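Local coordinates for protein putative phosphatase (Bacteroides thetaiotaomicron, PDB 3KYA) that is a putative phosphatase of unconfirmed activity that binds zinc ions, pairing an IPT/TIG domain with what is probably a beta-propeller, at residues 325-336 against 349-359. Residues are numbered along the deposited sequence; the frame is centred on the assembly and turned at random.
With EDO (1,2-ethanediol), chain I.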
loop_
_atom_site.group_PDB
_atom_site.type_symbol
_atom_site.label_atom_id
_atom_site.label_comp_id
_atom_site.label_asym_id
_atom_site.label_seq_id
_atom_site.Cartn_x
_atom_site.Cartn_y
_atom_site.Cartn_z
ATOM N N TYR A 325 17.888 9.902 -8.812
ATOM C CA TYR A 325 17.241 10.794 -7.868
ATOM C C TYR A 325 18.307 11.728 -7.286
ATOM O O TYR A 325 19.412 11.291 -6.958
ATOM C CB TYR A 325 16.546 10.044 -6.723
ATOM C CG TYR A 325 15.409 9.126 -7.112
ATOM C CD1 TYR A 325 14.606 9.384 -8.221
ATOM C CD2 TYR A 325 15.064 8.055 -6.306
ATOM C CE1 TYR A 325 13.552 8.558 -8.543
ATOM C CE2 TYR A 325 14.000 7.225 -6.624
ATOM C CZ TYR A 325 13.249 7.479 -7.735
ATOM O OH TYR A 325 12.201 6.643 -8.045
ATOM N N PHE A 326 17.990 13.015 -7.181
ATOM C CA PHE A 326 18.888 13.975 -6.559
ATOM C C PHE A 326 18.287 14.317 -5.196
ATOM O O PHE A 326 17.206 14.916 -5.125
ATOM C CB PHE A 326 19.070 15.261 -7.388
ATOM C CG PHE A 326 19.552 15.040 -8.802
ATOM C CD1 PHE A 326 20.330 13.949 -9.142
ATOM C CD2 PHE A 326 19.308 15.985 -9.770
ATOM C CE1 PHE A 326 20.798 13.781 -10.447
ATOM C CE2 PHE A 326 19.788 15.816 -11.072
ATOM C CZ PHE A 326 20.522 14.709 -11.398
ATOM N N GLY A 327 18.975 13.931 -4.123
ATOM C CA GLY A 327 18.501 14.186 -2.766
ATOM C C GLY A 327 19.000 15.524 -2.257
ATOM O O GLY A 327 20.197 15.670 -1.979
ATOM N N VAL A 328 18.089 16.491 -2.136
ATOM C CA VAL A 328 18.425 17.851 -1.689
ATOM C C VAL A 328 18.371 17.864 -0.161
ATOM O O VAL A 328 17.330 18.063 0.453
ATOM C CB VAL A 328 17.513 18.918 -2.342
ATOM C CG1 VAL A 328 18.023 20.316 -2.036
ATOM C CG2 VAL A 328 17.464 18.725 -3.853
ATOM N N ILE A 329 19.531 17.580 0.431
ATOM C CA ILE A 329 19.720 17.462 1.872
ATOM C C ILE A 329 19.228 18.664 2.673
ATOM O O ILE A 329 18.502 18.507 3.660
ATOM C CB ILE A 329 21.241 17.263 2.178
ATOM C CG1 ILE A 329 21.765 15.972 1.543
ATOM C CG2 ILE A 329 21.512 17.269 3.686
ATOM C CD1 ILE A 329 23.321 15.929 1.475
ATOM N N ASN A 330 19.595 19.864 2.229
ATOM C CA ASN A 330 19.257 21.073 2.977
ATOM C C ASN A 330 17.886 21.693 2.673
ATOM O O ASN A 330 17.480 22.621 3.364
ATOM C CB ASN A 330 20.367 22.140 2.827
ATOM C CG ASN A 330 20.484 22.716 1.413
ATOM O OD1 ASN A 330 20.098 22.103 0.428
ATOM N ND2 ASN A 330 21.081 23.901 1.320
ATOM N N ASN A 331 17.169 21.176 1.676
ATOM C CA ASN A 331 15.856 21.732 1.325
ATOM C C ASN A 331 14.685 20.736 1.301
ATOM O O ASN A 331 13.577 21.064 0.877
ATOM C CB ASN A 331 15.984 22.577 0.053
ATOM C CG ASN A 331 16.660 23.918 0.332
ATOM O OD1 ASN A 331 16.153 24.725 1.124
ATOM N ND2 ASN A 331 17.782 24.172 -0.328
ATOM N N HIS A 332 14.961 19.521 1.772
ATOM C CA HIS A 332 13.951 18.517 2.113
ATOM C C HIS A 332 13.095 17.901 1.002
ATOM O O HIS A 332 11.913 17.639 1.197
ATOM C CB HIS A 332 13.073 19.118 3.237
ATOM C CG HIS A 332 13.864 19.920 4.224
ATOM N ND1 HIS A 332 14.817 19.352 5.047
ATOM C CD2 HIS A 332 13.890 21.251 4.478
ATOM C CE1 HIS A 332 15.392 20.302 5.768
ATOM N NE2 HIS A 332 14.844 21.462 5.446
ATOM N N TYR A 333 13.718 17.608 -0.137
ATOM C CA TYR A 333 13.036 16.914 -1.231
ATOM C C TYR A 333 14.016 16.199 -2.173
ATOM O O TYR A 333 15.228 16.408 -2.097
ATOM C CB TYR A 333 12.119 17.879 -2.029
ATOM C CG TYR A 333 12.834 18.923 -2.887
ATOM C CD1 TYR A 333 13.563 19.953 -2.309
ATOM C CD2 TYR A 333 12.739 18.901 -4.275
ATOM C CE1 TYR A 333 14.209 20.917 -3.096
ATOM C CE2 TYR A 333 13.381 19.855 -5.065
ATOM C CZ TYR A 333 14.106 20.864 -4.468
ATOM O OH TYR A 333 14.741 21.811 -5.248
ATOM N N PHE A 334 13.466 15.330 -3.022
ATOM C CA PHE A 334 14.189 14.653 -4.089
ATOM C C PHE A 334 13.648 15.091 -5.453
ATOM O O PHE A 334 12.419 15.268 -5.632
ATOM C CB PHE A 334 14.047 13.100 -4.041
ATOM C CG PHE A 334 14.850 12.419 -2.974
ATOM C CD1 PHE A 334 14.332 12.245 -1.704
ATOM C CD2 PHE A 334 16.103 11.872 -3.265
ATOM C CE1 PHE A 334 15.086 11.611 -0.710
ATOM C CE2 PHE A 334 16.849 11.250 -2.281
ATOM C CZ PHE A 334 16.327 11.111 -1.009
HETATM N N MSE A 335 14.569 15.259 -6.396
HETATM C CA MSE A 335 14.253 15.505 -7.786
HETATM C C MSE A 335 14.599 14.224 -8.558
HETATM O O MSE A 335 15.366 13.380 -8.068
HETATM C CB MSE A 335 15.039 16.698 -8.336
HETATM C CG MSE A 335 14.821 18.005 -7.578
HETATM SE SE MSE A 335 15.718 19.513 -8.409
HETATM C CE MSE A 335 14.519 19.746 -9.913
ATOM N N ARG A 336 14.013 14.070 -9.740
ATOM C CA ARG A 336 14.262 12.934 -10.602
ATOM C C ARG A 336 14.789 13.431 -11.934
ATOM O O ARG A 336 14.295 14.421 -12.474
ATOM C CB ARG A 336 13.000 12.118 -10.818
ATOM C CG ARG A 336 13.168 10.823 -11.624
ATOM C CD ARG A 336 11.806 10.124 -11.734
ATOM N NE ARG A 336 11.818 8.807 -12.382
ATOM C CZ ARG A 336 11.981 8.611 -13.685
ATOM N NH1 ARG A 336 12.199 9.636 -14.490
ATOM N NH2 ARG A 336 11.955 7.390 -14.191
ATOM N N PRO A 349 16.480 17.897 -14.305
ATOM C CA PRO A 349 15.589 17.184 -13.388
ATOM C C PRO A 349 14.311 17.942 -13.037
ATOM O O PRO A 349 14.172 19.131 -13.338
ATOM C CB PRO A 349 16.454 17.014 -12.126
ATOM C CG PRO A 349 17.305 18.241 -12.126
ATOM C CD PRO A 349 17.654 18.451 -13.597
ATOM N N TYR A 350 13.388 17.234 -12.398
ATOM C CA TYR A 350 12.125 17.808 -11.958
ATOM C C TYR A 350 11.791 17.324 -10.543
ATOM O O TYR A 350 12.263 16.271 -10.106
ATOM C CB TYR A 350 10.997 17.476 -12.951
ATOM C CG TYR A 350 10.726 15.988 -13.199
ATOM C CD1 TYR A 350 9.925 15.250 -12.330
ATOM C CD2 TYR A 350 11.240 15.334 -14.322
ATOM C CE1 TYR A 350 9.654 13.907 -12.561
ATOM C CE2 TYR A 350 10.966 13.986 -14.565
ATOM C CZ TYR A 350 10.179 13.282 -13.677
ATOM O OH TYR A 350 9.893 11.953 -13.903
ATOM N N ASN A 351 10.976 18.107 -9.839
ATOM C CA ASN A 351 10.585 17.762 -8.475
ATOM C C ASN A 351 9.830 16.430 -8.470
ATOM O O ASN A 351 8.928 16.214 -9.262
ATOM C CB ASN A 351 9.775 18.889 -7.827
ATOM C CG ASN A 351 10.576 20.175 -7.689
ATOM O OD1 ASN A 351 11.663 20.304 -8.247
ATOM N ND2 ASN A 351 10.024 21.145 -6.962
ATOM N N PHE A 352 10.244 15.523 -7.587
ATOM C CA PHE A 352 9.674 14.167 -7.519
ATOM C C PHE A 352 8.912 13.876 -6.218
ATOM O O PHE A 352 7.698 13.654 -6.257
ATOM C CB PHE A 352 10.801 13.137 -7.781
ATOM C CG PHE A 352 10.338 11.692 -7.743
ATOM C CD1 PHE A 352 9.280 11.259 -8.536
ATOM C CD2 PHE A 352 10.984 10.764 -6.936
ATOM C CE1 PHE A 352 8.855 9.929 -8.491
ATOM C CE2 PHE A 352 10.553 9.440 -6.882
ATOM C CZ PHE A 352 9.505 9.023 -7.665
ATOM N N VAL A 353 9.599 13.859 -5.077
ATOM C CA VAL A 353 8.938 13.621 -3.785
ATOM C C VAL A 353 9.447 14.592 -2.729
ATOM O O VAL A 353 10.609 14.986 -2.751
ATOM C CB VAL A 353 9.119 12.176 -3.268
ATOM C CG1 VAL A 353 8.373 11.172 -4.161
ATOM C CG2 VAL A 353 10.610 11.829 -3.152
ATOM N N GLY A 354 8.565 14.971 -1.805
ATOM C CA GLY A 354 8.907 15.919 -0.757
ATOM C C GLY A 354 8.509 17.334 -1.148
ATOM O O GLY A 354 8.242 17.614 -2.325
ATOM N N GLY A 355 8.484 18.220 -0.151
ATOM C CA GLY A 355 8.146 19.620 -0.340
ATOM C C GLY A 355 9.345 20.544 -0.427
ATOM O O GLY A 355 10.130 20.643 0.500
ATOM N N TYR A 356 9.470 21.200 -1.575
ATOM C CA TYR A 356 10.479 22.218 -1.856
ATOM C C TYR A 356 10.613 23.215 -0.693
ATOM O O TYR A 356 9.707 24.008 -0.452
ATOM C CB TYR A 356 10.050 22.947 -3.149
ATOM C CG TYR A 356 10.836 24.178 -3.548
ATOM C CD1 TYR A 356 12.009 24.074 -4.276
ATOM C CD2 TYR A 356 10.352 25.458 -3.267
ATOM C CE1 TYR A 356 12.721 25.209 -4.670
ATOM C CE2 TYR A 356 11.054 26.597 -3.653
ATOM C CZ TYR A 356 12.237 26.465 -4.357
ATOM O OH TYR A 356 12.942 27.581 -4.744
ATOM N N LYS A 357 11.743 23.159 0.020
ATOM C CA LYS A 357 12.028 24.055 1.155
ATOM C C LYS A 357 11.007 23.961 2.297
ATOM O O LYS A 357 10.816 24.926 3.048
ATOM C CB LYS A 357 12.143 25.525 0.694
ATOM C CG LYS A 357 13.080 25.741 -0.480
ATOM C CD LYS A 357 13.309 27.216 -0.808
ATOM C CE LYS A 357 14.102 27.919 0.286
ATOM N NZ LYS A 357 14.569 29.293 -0.096
ATOM N N GLN A 358 10.363 22.808 2.439
ATOM C CA GLN A 358 9.357 22.601 3.477
ATOM C C GLN A 358 9.630 21.313 4.249
ATOM O O GLN A 358 9.189 20.245 3.848
ATOM C CB GLN A 358 7.962 22.549 2.841
ATOM C CG GLN A 358 7.628 23.800 2.025
ATOM C CD GLN A 358 6.507 23.587 1.013
ATOM O OE1 GLN A 358 5.398 23.158 1.362
ATOM N NE2 GLN A 358 6.784 23.932 -0.256
ATOM N N SER A 359 10.358 21.423 5.357
ATOM C CA SER A 359 10.649 20.271 6.200
ATOM C C SER A 359 9.395 19.746 6.902
ATOM O O SER A 359 8.466 20.503 7.190
ATOM C CB SER A 359 11.694 20.623 7.261
ATOM O OG SER A 359 11.229 21.617 8.155
HETATM C C1 EDO I . 8.916 9.301 -17.581
HETATM O O1 EDO I . 10.116 8.921 -18.254
HETATM C C2 EDO I . 9.260 9.923 -16.242
HETATM O O2 EDO I . 10.213 10.976 -16.398
HETATM O O HOH W 1 9.644 17.758 2.595
HETATM O O HOH W 2 13.276 22.356 -7.495
#
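Tyr356 turns the edge of its ring toward one face of the Tyr333 ring in an offset edge-to-face pair, planes at 67°, with Tyr356 CD1 3.8 Å from Tyr333 CZ. Tyr356 CA lies over the same face in a CH-pi contact, while Val328 CG2 covers the opposite one. A chi1 of 70° tucks the Tyr333 ring against Tyr356 in the type II turn from Gly355 to Gln358; its hydroxyl meets Trp311 NE1 and a water that, in the conformer given, donates to Asn351 OD1. Without the ring, as with an alanine here, Tyr356 would probably lose the face it packs on, and Trp311 and the water their shared hydroxyl. Further along, Phe352 CE2 lies 3.4 Å from Tyr325 CZ, the two rings nearly parallel but slid apart, and Arg336 CD covers one face of Phe352. Pro349 CG meets the ring edge of Phe326 at CE2, 3.6 Å away, and Ser359 CB stands 3.7 Å from the His332 ring centroid, over its face. The backbone positions these groups: Arg336 and Tyr350 exchange two bonds, Phe334 N reaches Val353 O at 2.9 Å, and Phe334 O accepts from both Phe352 N and Val353 N. Phe352 and Val353 thus both face Phe334, a classic beta bulge in the antiparallel hairpin 333-340/345-352, the two last strands of a four-stranded antiparallel sheet, consistent with one blade of a beta-propeller.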